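Local atomic coordinates of pyridoxine 4-oxidase (Mesorhizobium loti, PDB entry 4HA6), a protein that uses bound FAD to oxidise pyridoxine, a form of vitamin B6, as a flavoprotein oxidase of the GMC oxidoreductase family. Residues A[56-61]-A[253-258]; A[73-78]-A[289-294]; A[370-375]-A[381-386]. One frame throughout, in Å; residues are numbered along the deposited sequence.

Contact 1 of 3, residues A[56-61]-A[253-258]; sequences YDWDYR and ALESPA. With FAD (flavin-adenine dinucleotide), chain B.
E255, on helix 252-262, reaches out between the adenine of FAD and the aromatic pair W58 and Y60. Taken outward from the helix, E255 CB already sits against the cofactor, 3.2 Å from FAD N7A. E255 CG touches both sides, lying 3.1 Å from Y60 OH while still near the adenine ring. A bend at chi2 (-64°) then turns the carboxylate back toward the tyrosine. OE1 has a long, weak ion pair with R262. E255 OE2 carries the main bond, accepting from Y60 OH at 2.5 Å through its anti lone pair, the one facing away from OE1. E255 OE2 also lies over one face of the W58 indole, off toward the rim, 3.8 Å from W58 CZ3. Y60 OH sits over that face too. At the indole edge, W58 NE1 makes a weak hydrogen bond to the ribose hydroxyl FAD O2B, 3.4 Å away, and shares the same N-H, again weakly, with G78 O. On the Y60 ring itself, L254 CD1 makes a CH-pi contact over the face, 3.7 Å from the centroid. Residues 56-61 thus meet the helix beside the ADP half of FAD, in the Rossmann-type part of the fold. The bond donated by Y60 fixes where OE2 sits, and the distant R262 would at most favour a charged carboxylate.

Contact 2 of 3, residues A[73-78]-A[289-294]; sequences HHWARG and LQDHLL. With FAD (flavin-adenine dinucleotide), chain B.
A76, R77 and G78 line part of the FAD pocket, and W75, just before them, reaches across to L289 and D291. The six-membered end of the indole does the touching: W75 CH2 lies 3.8 Å from L289 CD2, while W75 CZ2 lies 3.7 Å from D291 OD2. Ring and carboxylate planes stand 71° apart, and both partners approach the ring obliquely. D291 has CG anti to its backbone nitrogen (chi1 179°), which sends the carboxylate out to the tryptophan, but its hydrogen bonds go to other residues: OD2 to Y388 and T443, OD1 to the backbone N of H446, a residue of the pyridoxamine pocket. This joins two parts of the GMC fold: strand 74-75 pairs with 60-61 beside the cofactor, whereas 289-294 runs into strand 293-302 of the antiparallel sheet of the substrate domain. On the cofactor side, R77 NE donates to A76 O at 2.9 Å, a bent bond of 137°. R77 NH2 lies 3.2 Å from the flavin methyl FAD C8M, and A76 O is 3.1 Å from that same methyl. Replacing R77 with a leucine would probably leave A76 O without its NE donor and open a gap beside the dimethylbenzene end of the flavin. Further along, G78 O comes within 3.2 Å of FAD C3B on the ribose.

Contact 3 of 3, residues A[370-375]-A[381-386]; sequences SVRISG and RLIIDP
V371 and I384 face each other in the middle of a beta hairpin, strands 370-372 and 383-385 running antiparallel at 173°. They form a non-hydrogen-bonded pair, and on either side of it the hydrogen-bonded pairs S370-D385 and R372-I383 each contribute two backbone bonds. The buried, apolar face is the one that carries V371 and I384. V371 CG1 lies alongside I384 CG1 at 3.9 Å, the two side chains pointing the same way, and V371 CG1 also meets L382 CD1 at 4.0 Å. Just past the paired strands, I373 CG2 touches L382 CD2. Helix 252-262 covers this apolar surface through L254, A258 and M261. The other face, with S370, R372, I383 and D385, is looser and watery. One water joins S370 OG to I383 O, 2.8 Å from each. A second water spans S370 OG and D385 OD1, 2.7 Å from the carboxylate oxygen. D385 OD2 turns instead to the backbone N of A387 and to Q65. The guanidinium of R372 lies with one face over I383 CG2, a tentative contact because the arginine was modelled in two conformers. R381, also exposed, pairs its charge with E63. At the turn end, S374 OG, held between its backbone N and carbonyl carbon (chi1 68°), donates to R381 O at 2.6 Å, in the carbonyl plane and on a lone pair.

How the contacts relate
From the N terminus, 56-61 and 73-78 come first and pair with each other through strands 60-61 and 74-75. About 175 residues after G78, 253-258 returns to close contact 1, and 289-294 then closes contact 2, so the two long loops cross rather than nest. Contact 3 follows in series, a local hairpin with five residues between its segments. Its I384 packs against Y60 and L254 of contact 1 and against W75 and L289 of contact 2. The three together tie the small two-stranded sheet beside FAD to helix 252-262, to the loop that leads into strand 293-302 and to the later hairpin.

Contact 1 of 3, residues A[56-61]-A[253-258]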
loop_
_atom_site.group_PDB
_atom_site.type_symbol
_atom_site.label_atom_id
_atom_site.label_comp_id
_atom_site.label_asym_id
_atom_site.label_seq_id
_atom_site.Cartn_x
_atom_site.Cartn_y
_atom_site.Cartn_z
ATOM N N TYR A 56 7.109 16.702 -1.535
ATOM C CA TYR A 56 7.629 15.330 -1.574
ATOM C C TYR A 56 6.542 14.284 -1.882
ATOM O O TYR A 56 6.654 13.116 -1.485
ATOM C CB TYR A 56 8.325 15.001 -0.250
ATOM C CG TYR A 56 7.569 15.490 0.975
ATOM C CD1 TYR A 56 7.821 16.750 1.519
ATOM C CD2 TYR A 56 6.598 14.694 1.584
ATOM C CE1 TYR A 56 7.131 17.200 2.634
ATOM C CE2 TYR A 56 5.904 15.135 2.696
ATOM C CZ TYR A 56 6.177 16.388 3.216
ATOM O OH TYR A 56 5.487 16.827 4.325
ATOM N N ASP A 57 5.504 14.716 -2.595
ATOM C CA ASP A 57 4.395 13.853 -3.005
ATOM C C ASP A 57 4.291 13.901 -4.532
ATOM O O ASP A 57 4.112 14.980 -5.110
ATOM C CB ASP A 57 3.087 14.304 -2.314
ATOM C CG ASP A 57 1.817 13.702 -2.946
ATOM O OD1 ASP A 57 1.886 12.662 -3.641
ATOM O OD2 ASP A 57 0.727 14.278 -2.725
ATOM N N TRP A 58 4.409 12.734 -5.170
ATOM C CA TRP A 58 4.395 12.624 -6.633
ATOM C C TRP A 58 3.085 13.139 -7.240
ATOM O O TRP A 58 3.090 13.784 -8.297
ATOM C CB TRP A 58 4.630 11.174 -7.078
ATOM C CG TRP A 58 6.022 10.638 -6.823
ATOM C CD1 TRP A 58 6.476 10.037 -5.676
ATOM C CD2 TRP A 58 7.134 10.638 -7.742
ATOM N NE1 TRP A 58 7.800 9.670 -5.827
ATOM C CE2 TRP A 58 8.228 10.035 -7.081
ATOM C CE3 TRP A 58 7.310 11.095 -9.055
ATOM C CZ2 TRP A 58 9.481 9.880 -7.688
ATOM C CZ3 TRP A 58 8.550 10.937 -9.658
ATOM C CH2 TRP A 58 9.621 10.335 -8.974
ATOM N N ASP A 59 1.972 12.845 -6.567
ATOM C CA ASP A 59 0.653 13.325 -6.984
ATOM C C ASP A 59 0.274 12.944 -8.429
ATOM O O ASP A 59 0.061 13.813 -9.266
ATOM C CB ASP A 59 0.560 14.844 -6.772
ATOM C CG ASP A 59 -0.858 15.354 -6.844
ATOM O OD1 ASP A 59 -1.783 14.592 -6.496
ATOM O OD2 ASP A 59 -1.052 16.519 -7.244
ATOM N N TYR A 60 0.190 11.645 -8.711
ATOM C CA TYR A 60 -0.195 11.161 -10.039
ATOM C C TYR A 60 -1.681 11.378 -10.260
ATOM O O TYR A 60 -2.449 11.445 -9.302
ATOM C CB TYR A 60 0.080 9.658 -10.174
ATOM C CG TYR A 60 1.509 9.262 -9.935
ATOM C CD1 TYR A 60 2.440 9.297 -10.975
ATOM C CD2 TYR A 60 1.933 8.833 -8.677
ATOM C CE1 TYR A 60 3.762 8.932 -10.765
ATOM C CE2 TYR A 60 3.254 8.451 -8.464
ATOM C CZ TYR A 60 4.161 8.507 -9.511
ATOM O OH TYR A 60 5.480 8.148 -9.319
ATOM N N ARG A 61 -2.092 11.453 -11.520
ATOM C CA ARG A 61 -3.499 11.613 -11.852
ATOM C C ARG A 61 -3.919 10.450 -12.760
ATOM O O ARG A 61 -3.309 10.229 -13.806
ATOM C CB ARG A 61 -3.702 12.963 -12.544
ATOM C CG ARG A 61 -5.148 13.318 -12.793
ATOM C CD ARG A 61 -5.256 14.473 -13.760
ATOM N NE ARG A 61 -6.585 14.569 -14.363
ATOM C CZ ARG A 61 -6.984 13.867 -15.424
ATOM N NH1 ARG A 61 -6.158 12.998 -16.008
ATOM N NH2 ARG A 61 -8.214 14.030 -15.905
ATOM N N ALA A 253 4.882 0.646 -7.108
ATOM C CA ALA A 253 3.922 0.123 -8.084
ATOM C C ALA A 253 3.859 0.886 -9.414
ATOM O O ALA A 253 3.501 0.325 -10.445
ATOM C CB ALA A 253 2.531 0.024 -7.455
ATOM N N LEU A 254 4.216 2.158 -9.397
ATOM C CA LEU A 254 4.167 2.951 -10.616
ATOM C C LEU A 254 5.540 3.117 -11.211
ATOM O O LEU A 254 5.756 2.948 -12.427
ATOM C CB LEU A 254 3.580 4.325 -10.293
ATOM C CG LEU A 254 2.107 4.230 -9.925
ATOM C CD1 LEU A 254 1.697 5.408 -9.083
ATOM C CD2 LEU A 254 1.280 4.162 -11.182
ATOM N N GLU A 255 6.494 3.438 -10.352
ATOM C CA GLU A 255 7.801 3.825 -10.860
ATOM C C GLU A 255 8.700 2.652 -11.232
ATOM O O GLU A 255 9.589 2.785 -12.082
ATOM C CB GLU A 255 8.476 4.798 -9.884
ATOM C CG GLU A 255 7.774 6.157 -9.825
ATOM C CD GLU A 255 7.818 6.921 -11.158
ATOM O OE1 GLU A 255 8.652 6.593 -12.038
ATOM O OE2 GLU A 255 7.019 7.866 -11.326
ATOM N N SER A 256 8.489 1.492 -10.619
ATOM C CA SER A 256 9.259 0.339 -11.076
ATOM C C SER A 256 8.912 -0.058 -12.530
ATOM O O SER A 256 9.828 -0.157 -13.361
ATOM C CB SER A 256 9.187 -0.831 -10.098
ATOM O OG SER A 256 9.946 -0.547 -8.939
ATOM N N PRO A 257 7.608 -0.254 -12.852
ATOM C CA PRO A 257 7.331 -0.562 -14.261
ATOM C C PRO A 257 7.756 0.573 -15.202
ATOM O O PRO A 257 8.226 0.297 -16.318
ATOM C CB PRO A 257 5.807 -0.753 -14.298
ATOM C CG PRO A 257 5.277 -0.073 -13.079
ATOM C CD PRO A 257 6.374 -0.227 -12.042
ATOM N N ALA A 258 7.602 1.827 -14.776
ATOM C CA ALA A 258 7.994 2.944 -15.636
ATOM C C ALA A 258 9.485 2.893 -15.966
ATOM O O ALA A 258 9.886 3.145 -17.105
ATOM C CB ALA A 258 7.634 4.279 -14.996
HETATM P PA FAD B . 7.294 3.382 -1.934
HETATM O O1A FAD B . 7.331 3.283 -0.415
HETATM O O2A FAD B . 6.296 4.307 -2.571
HETATM O O5B FAD B . 8.787 3.783 -2.413
HETATM C C5B FAD B . 9.128 4.202 -3.731
HETATM C C4B FAD B . 10.364 5.074 -3.566
HETATM O O4B FAD B . 11.185 5.063 -4.738
HETATM C C3B FAD B . 9.973 6.525 -3.318
HETATM O O3B FAD B . 10.788 6.988 -2.229
HETATM C C2B FAD B . 10.316 7.247 -4.619
HETATM O O2B FAD B . 10.691 8.616 -4.382
HETATM C C1B FAD B . 11.468 6.409 -5.166
HETATM N N9A FAD B . 11.590 6.386 -6.654
HETATM C C8A FAD B . 10.587 6.246 -7.547
HETATM N N7A FAD B . 11.078 6.247 -8.817
HETATM C C5A FAD B . 12.423 6.384 -8.751
HETATM C C6A FAD B . 13.546 6.453 -9.723
HETATM N N6A FAD B . 13.321 6.366 -11.072
HETATM N N1A FAD B . 14.806 6.600 -9.222
HETATM C C2A FAD B . 15.044 6.673 -7.896
HETATM N N3A FAD B . 14.062 6.611 -6.968
HETATM C C4A FAD B . 12.753 6.470 -7.321
HETATM N N1 FAD B . -0.231 1.106 3.783
HETATM C C2 FAD B . -0.558 0.507 4.943
HETATM O O2 FAD B . -0.293 -0.708 5.082
HETATM N N3 FAD B . -1.184 1.157 5.943
HETATM C C4 FAD B . -1.507 2.459 5.860
HETATM O O4 FAD B . -2.104 3.050 6.799
HETATM C C4X FAD B . -1.179 3.187 4.614
HETATM N N5 FAD B . -1.482 4.490 4.439
HETATM C C5X FAD B . -1.152 5.137 3.294
HETATM C C6 FAD B . -1.462 6.485 3.129
HETATM C C7 FAD B . -1.116 7.151 1.956
HETATM C C7M FAD B . -1.456 8.612 1.796
HETATM C C8 FAD B . -0.407 6.419 0.870
HETATM C C8M FAD B . -0.041 7.141 -0.399
HETATM C C9 FAD B . -0.090 5.070 1.024
HETATM C C9A FAD B . -0.448 4.409 2.200
HETATM N N10 FAD B . -0.138 3.048 2.366
HETATM C C10 FAD B . -0.494 2.411 3.563
HETATM C "C1'" FAD B . 0.543 2.310 1.295
HETATM C "C2'" FAD B . 2.009 2.043 1.598
HETATM O "O2'" FAD B . 2.636 3.235 2.097
HETATM C "C3'" FAD B . 2.661 1.602 0.286
HETATM O "O3'" FAD B . 1.888 0.522 -0.263
HETATM C "C4'" FAD B . 4.098 1.161 0.498
HETATM O "O4'" FAD B . 4.814 2.250 1.106
HETATM C "C5'" FAD B . 4.756 0.741 -0.821
HETATM O "O5'" FAD B . 6.170 0.764 -0.640
HETATM P P FAD B . 7.133 0.512 -1.894
HETATM O O1P FAD B . 8.547 0.199 -1.420
HETATM O O2P FAD B . 6.455 -0.427 -2.870
HETATM O O3P FAD B . 7.113 1.943 -2.617
#

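Contact 2 of 3, residues A[73-78]-A[289-294]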
loop_
_atom_site.group_PDB
_atom_site.type_symbol
_atom_site.label_atom_id
_atom_site.label_comp_id
_atom_site.label_asym_id
_atom_site.label_seq_id
_atom_site.Cartn_x
_atom_site.Cartn_y
_atom_site.Cartn_z
ATOM N N HIS A 73 -8.744 10.294 -10.709
ATOM C CA HIS A 73 -8.384 10.216 -9.308
ATOM C C HIS A 73 -6.955 10.695 -9.072
ATOM O O HIS A 73 -6.091 10.554 -9.940
ATOM C CB HIS A 73 -8.513 8.770 -8.834
ATOM C CG HIS A 73 -9.905 8.232 -8.916
ATOM N ND1 HIS A 73 -10.686 8.023 -7.801
ATOM C CD2 HIS A 73 -10.657 7.850 -9.976
ATOM C CE1 HIS A 73 -11.864 7.546 -8.171
ATOM N NE2 HIS A 73 -11.870 7.427 -9.486
ATOM N N HIS A 74 -6.705 11.245 -7.894
ATOM C CA HIS A 74 -5.354 11.669 -7.548
ATOM C C HIS A 74 -4.680 10.600 -6.710
ATOM O O HIS A 74 -5.261 10.130 -5.735
ATOM C CB HIS A 74 -5.391 13.009 -6.811
ATOM C CG HIS A 74 -5.431 14.190 -7.726
ATOM N ND1 HIS A 74 -4.340 15.011 -7.933
ATOM C CD2 HIS A 74 -6.422 14.680 -8.509
ATOM C CE1 HIS A 74 -4.661 15.957 -8.795
ATOM N NE2 HIS A 74 -5.920 15.777 -9.163
ATOM N N TRP A 75 -3.471 10.199 -7.099
ATOM C CA TRP A 75 -2.728 9.161 -6.377
ATOM C C TRP A 75 -1.474 9.719 -5.707
ATOM O O TRP A 75 -0.431 9.870 -6.346
ATOM C CB TRP A 75 -2.333 8.021 -7.324
ATOM C CG TRP A 75 -3.452 7.018 -7.600
ATOM C CD1 TRP A 75 -4.788 7.170 -7.330
ATOM C CD2 TRP A 75 -3.306 5.701 -8.161
ATOM N NE1 TRP A 75 -5.480 6.036 -7.708
ATOM C CE2 TRP A 75 -4.592 5.121 -8.221
ATOM C CE3 TRP A 75 -2.210 4.960 -8.627
ATOM C CZ2 TRP A 75 -4.814 3.831 -8.732
ATOM C CZ3 TRP A 75 -2.430 3.683 -9.135
ATOM C CH2 TRP A 75 -3.721 3.131 -9.183
ATOM N N ALA A 76 -1.579 10.016 -4.415
ATOM C CA ALA A 76 -0.441 10.508 -3.633
ATOM C C ALA A 76 0.635 9.438 -3.520
ATOM O O ALA A 76 0.322 8.277 -3.279
ATOM C CB ALA A 76 -0.902 10.951 -2.235
ATOM N N ARG A 77 1.896 9.818 -3.697
ATOM C CA ARG A 77 3.001 8.877 -3.519
ATOM C C ARG A 77 4.218 9.564 -2.895
ATOM O O ARG A 77 4.552 10.695 -3.257
ATOM C CB ARG A 77 3.388 8.240 -4.860
ATOM C CG ARG A 77 2.428 7.155 -5.366
ATOM C CD ARG A 77 2.542 5.868 -4.535
ATOM N NE ARG A 77 1.369 5.634 -3.685
ATOM C CZ ARG A 77 1.240 4.595 -2.864
ATOM N NH1 ARG A 77 2.208 3.692 -2.778
ATOM N NH2 ARG A 77 0.140 4.444 -2.136
ATOM N N GLY A 78 4.880 8.887 -1.959
ATOM C CA GLY A 78 6.073 9.438 -1.335
ATOM C C GLY A 78 7.245 9.644 -2.294
ATOM O O GLY A 78 7.605 8.727 -3.043
ATOM N N LEU A 289 -2.481 -4.232 -12.651
ATOM C CA LEU A 289 -2.546 -3.146 -11.658
ATOM C C LEU A 289 -3.790 -3.270 -10.784
ATOM O O LEU A 289 -4.916 -3.331 -11.300
ATOM C CB LEU A 289 -2.535 -1.759 -12.312
ATOM C CG LEU A 289 -2.900 -0.588 -11.364
ATOM C CD1 LEU A 289 -1.803 -0.376 -10.350
ATOM C CD2 LEU A 289 -3.192 0.740 -12.100
ATOM N N GLN A 290 -3.585 -3.291 -9.467
ATOM C CA GLN A 290 -4.698 -3.348 -8.508
ATOM C C GLN A 290 -4.619 -2.214 -7.493
ATOM O O GLN A 290 -3.541 -1.697 -7.223
ATOM C CB GLN A 290 -4.672 -4.681 -7.755
ATOM C CG GLN A 290 -4.889 -5.886 -8.650
ATOM C CD GLN A 290 -4.346 -7.149 -8.025
ATOM O OE1 GLN A 290 -4.872 -7.627 -7.014
ATOM N NE2 GLN A 290 -3.254 -7.668 -8.590
ATOM N N ASP A 291 -5.756 -1.870 -6.895
ATOM C CA ASP A 291 -5.796 -0.879 -5.823
ATOM C C ASP A 291 -7.069 -1.125 -5.018
ATOM O O ASP A 291 -7.989 -1.805 -5.496
ATOM C CB ASP A 291 -5.774 0.540 -6.400
ATOM C CG ASP A 291 -5.837 1.636 -5.324
ATOM O OD1 ASP A 291 -5.314 1.431 -4.194
ATOM O OD2 ASP A 291 -6.402 2.720 -5.625
ATOM N N HIS A 292 -7.109 -0.621 -3.786
ATOM C CA HIS A 292 -8.328 -0.709 -2.970
ATOM C C HIS A 292 -9.085 0.601 -3.131
ATOM O O HIS A 292 -8.466 1.649 -3.324
ATOM C CB HIS A 292 -7.997 -0.896 -1.484
ATOM C CG HIS A 292 -7.697 -2.307 -1.078
ATOM N ND1 HIS A 292 -6.565 -2.648 -0.369
ATOM C CD2 HIS A 292 -8.399 -3.455 -1.238
ATOM C CE1 HIS A 292 -6.569 -3.948 -0.129
ATOM N NE2 HIS A 292 -7.672 -4.461 -0.647
ATOM N N LEU A 293 -10.415 0.533 -3.046
ATOM C CA LEU A 293 -11.260 1.717 -2.961
ATOM C C LEU A 293 -11.940 1.807 -1.592
ATOM O O LEU A 293 -12.206 0.778 -0.944
ATOM C CB LEU A 293 -12.348 1.678 -4.041
ATOM C CG LEU A 293 -11.885 1.898 -5.475
ATOM C CD1 LEU A 293 -12.986 1.508 -6.454
ATOM C CD2 LEU A 293 -11.495 3.362 -5.654
ATOM N N LEU A 294 -12.223 3.038 -1.163
ATOM C CA LEU A 294 -13.121 3.264 -0.036
ATOM C C LEU A 294 -14.216 4.232 -0.462
ATOM O O LEU A 294 -13.934 5.256 -1.087
ATOM C CB LEU A 294 -12.370 3.831 1.164
ATOM C CG LEU A 294 -11.442 2.859 1.888
ATOM C CD1 LEU A 294 -10.629 3.559 2.963
ATOM C CD2 LEU A 294 -12.261 1.722 2.488
HETATM P PA FAD B . 7.294 3.382 -1.934
HETATM O O1A FAD B . 7.331 3.283 -0.415
HETATM O O2A FAD B . 6.296 4.307 -2.571
HETATM O O5B FAD B . 8.787 3.783 -2.413
HETATM C C5B FAD B . 9.128 4.202 -3.731
HETATM C C4B FAD B . 10.364 5.074 -3.566
HETATM O O4B FAD B . 11.185 5.063 -4.738
HETATM C C3B FAD B . 9.973 6.525 -3.318
HETATM O O3B FAD B . 10.788 6.988 -2.229
HETATM C C2B FAD B . 10.316 7.247 -4.619
HETATM O O2B FAD B . 10.691 8.616 -4.382
HETATM C C1B FAD B . 11.468 6.409 -5.166
HETATM N N9A FAD B . 11.590 6.386 -6.654
HETATM C C8A FAD B . 10.587 6.246 -7.547
HETATM N N7A FAD B . 11.078 6.247 -8.817
HETATM C C5A FAD B . 12.423 6.384 -8.751
HETATM C C6A FAD B . 13.546 6.453 -9.723
HETATM N N6A FAD B . 13.321 6.366 -11.072
HETATM N N1A FAD B . 14.806 6.600 -9.222
HETATM C C2A FAD B . 15.044 6.673 -7.896
HETATM N N3A FAD B . 14.062 6.611 -6.968
HETATM C C4A FAD B . 12.753 6.470 -7.321
HETATM N N1 FAD B . -0.231 1.106 3.783
HETATM C C2 FAD B . -0.558 0.507 4.943
HETATM O O2 FAD B . -0.293 -0.708 5.082
HETATM N N3 FAD B . -1.184 1.157 5.943
HETATM C C4 FAD B . -1.507 2.459 5.860
HETATM O O4 FAD B . -2.104 3.050 6.799
HETATM C C4X FAD B . -1.179 3.187 4.614
HETATM N N5 FAD B . -1.482 4.490 4.439
HETATM C C5X FAD B . -1.152 5.137 3.294
HETATM C C6 FAD B . -1.462 6.485 3.129
HETATM C C7 FAD B . -1.116 7.151 1.956
HETATM C C7M FAD B . -1.456 8.612 1.796
HETATM C C8 FAD B . -0.407 6.419 0.870
HETATM C C8M FAD B . -0.041 7.141 -0.399
HETATM C C9 FAD B . -0.090 5.070 1.024
HETATM C C9A FAD B . -0.448 4.409 2.200
HETATM N N10 FAD B . -0.138 3.048 2.366
HETATM C C10 FAD B . -0.494 2.411 3.563
HETATM C "C1'" FAD B . 0.543 2.310 1.295
HETATM C "C2'" FAD B . 2.009 2.043 1.598
HETATM O "O2'" FAD B . 2.636 3.235 2.097
HETATM C "C3'" FAD B . 2.661 1.602 0.286
HETATM O "O3'" FAD B . 1.888 0.522 -0.263
HETATM C "C4'" FAD B . 4.098 1.161 0.498
HETATM O "O4'" FAD B . 4.814 2.250 1.106
HETATM C "C5'" FAD B . 4.756 0.741 -0.821
HETATM O "O5'" FAD B . 6.170 0.764 -0.640
HETATM P P FAD B . 7.133 0.512 -1.894
HETATM O O1P FAD B . 8.547 0.199 -1.420
HETATM O O2P FAD B . 6.455 -0.427 -2.870
HETATM O O3P FAD B . 7.113 1.943 -2.617
#

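Contact 3 of 3, residues A[370-375]-A[381-386]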
loop_
_atom_site.group_PDB
_atom_site.type_symbol
_atom_site.label_atom_id
_atom_site.label_comp_id
_atom_site.label_asym_id
_atom_site.label_seq_id
_atom_site.Cartn_x
_atom_site.Cartn_y
_atom_site.Cartn_z
ATOM N N SER A 370 -3.921 -0.992 -15.642
ATOM C CA SER A 370 -2.585 -0.969 -16.244
ATOM C C SER A 370 -1.934 0.383 -16.063
ATOM O O SER A 370 -2.629 1.388 -15.865
ATOM C CB SER A 370 -2.659 -1.298 -17.733
ATOM O OG SER A 370 -3.326 -0.262 -18.454
ATOM N N VAL A 371 -0.602 0.389 -16.090
ATOM C CA VAL A 371 0.185 1.625 -16.155
ATOM C C VAL A 371 1.083 1.518 -17.384
ATOM O O VAL A 371 1.720 0.477 -17.602
ATOM C CB VAL A 371 1.100 1.802 -14.926
ATOM C CG1 VAL A 371 1.667 3.221 -14.891
ATOM C CG2 VAL A 371 0.346 1.518 -13.646
ATOM N N ARG A 372 1.121 2.584 -18.183
ATOM C CA ARG A 372 1.935 2.659 -19.405
ATOM C C ARG A 372 2.719 3.963 -19.388
ATOM O O ARG A 372 2.178 4.986 -18.973
ATOM C CB ARG A 372 1.038 2.723 -20.646
ATOM C CG ARG A 372 0.387 1.430 -21.064
ATOM C CD ARG A 372 -0.537 1.677 -22.276
ATOM N NE ARG A 372 -1.882 2.104 -21.889
ATOM C CZ ARG A 372 -2.553 3.108 -22.450
ATOM N NH1 ARG A 372 -2.011 3.824 -23.428
ATOM N NH2 ARG A 372 -3.770 3.404 -22.023
ATOM N N ILE A 373 3.968 3.950 -19.853
ATOM C CA ILE A 373 4.691 5.216 -20.027
ATOM C C ILE A 373 4.086 5.942 -21.232
ATOM O O ILE A 373 3.652 5.281 -22.201
ATOM C CB ILE A 373 6.206 5.008 -20.272
ATOM C CG1 ILE A 373 6.450 4.019 -21.415
ATOM C CG2 ILE A 373 6.917 4.531 -18.989
ATOM C CD1 ILE A 373 7.911 3.978 -21.899
ATOM N N SER A 374 4.045 7.277 -21.185
ATOM C CA SER A 374 3.551 8.060 -22.332
ATOM C C SER A 374 4.685 8.516 -23.265
ATOM O O SER A 374 4.450 8.920 -24.413
ATOM C CB SER A 374 2.735 9.280 -21.859
ATOM O OG SER A 374 3.554 10.246 -21.194
ATOM N N GLY A 375 5.917 8.461 -22.775
ATOM C CA GLY A 375 7.056 8.869 -23.585
ATOM C C GLY A 375 8.317 8.389 -22.896
ATOM O O GLY A 375 8.231 7.746 -21.843
ATOM N N ARG A 381 4.182 12.173 -18.253
ATOM C CA ARG A 381 3.321 11.608 -17.215
ATOM C C ARG A 381 2.884 10.181 -17.536
ATOM O O ARG A 381 2.760 9.799 -18.707
ATOM C CB ARG A 381 2.111 12.508 -16.956
ATOM C CG ARG A 381 1.267 12.751 -18.170
ATOM C CD ARG A 381 -0.085 12.091 -18.026
ATOM N NE ARG A 381 -0.804 12.052 -19.298
ATOM C CZ ARG A 381 -2.019 11.534 -19.444
ATOM N NH1 ARG A 381 -2.652 11.023 -18.393
ATOM N NH2 ARG A 381 -2.604 11.529 -20.639
ATOM N N LEU A 382 2.690 9.383 -16.490
ATOM C CA LEU A 382 2.247 8.012 -16.671
ATOM C C LEU A 382 0.778 7.979 -17.043
ATOM O O LEU A 382 0.000 8.839 -16.614
ATOM C CB LEU A 382 2.485 7.180 -15.408
ATOM C CG LEU A 382 3.933 6.912 -15.004
ATOM C CD1 LEU A 382 4.011 6.238 -13.634
ATOM C CD2 LEU A 382 4.684 6.083 -16.051
ATOM N N ILE A 383 0.415 6.988 -17.855
ATOM C CA ILE A 383 -0.979 6.723 -18.191
ATOM C C ILE A 383 -1.473 5.591 -17.286
ATOM O O ILE A 383 -1.106 4.429 -17.475
ATOM C CB ILE A 383 -1.129 6.337 -19.660
ATOM C CG1 ILE A 383 -0.432 7.379 -20.554
ATOM C CG2 ILE A 383 -2.613 6.157 -20.032
ATOM C CD1 ILE A 383 -0.665 7.160 -22.035
ATOM N N ILE A 384 -2.277 5.957 -16.289
ATOM C CA ILE A 384 -2.685 5.052 -15.218
ATOM C C ILE A 384 -4.187 4.803 -15.294
ATOM O O ILE A 384 -4.995 5.722 -15.081
ATOM C CB ILE A 384 -2.358 5.656 -13.835
ATOM C CG1 ILE A 384 -0.856 5.899 -13.690
ATOM C CG2 ILE A 384 -2.881 4.758 -12.704
ATOM C CD1 ILE A 384 -0.511 6.940 -12.616
ATOM N N ASP A 385 -4.560 3.565 -15.613
ATOM C CA ASP A 385 -5.971 3.194 -15.659
ATOM C C ASP A 385 -6.231 2.081 -14.664
ATOM O O ASP A 385 -6.077 0.919 -15.009
ATOM C CB ASP A 385 -6.364 2.721 -17.065
ATOM C CG ASP A 385 -7.778 2.138 -17.117
ATOM O OD1 ASP A 385 -8.077 1.360 -18.051
ATOM O OD2 ASP A 385 -8.593 2.450 -16.218
ATOM N N PRO A 386 -6.650 2.433 -13.430
ATOM C CA PRO A 386 -6.890 1.409 -12.416
ATOM C C PRO A 386 -8.098 0.519 -12.745
ATOM O O PRO A 386 -8.254 -0.490 -12.063
ATOM C CB PRO A 386 -7.162 2.225 -11.138
ATOM C CG PRO A 386 -7.555 3.597 -11.628
ATOM C CD PRO A 386 -6.784 3.797 -12.891
HETATM O O HOH W 1 -2.581 2.453 -18.776
HETATM O O HOH W 2 -6.083 -0.495 -18.422
HETATM O O HOH W 3 5.719 8.057 -19.261
#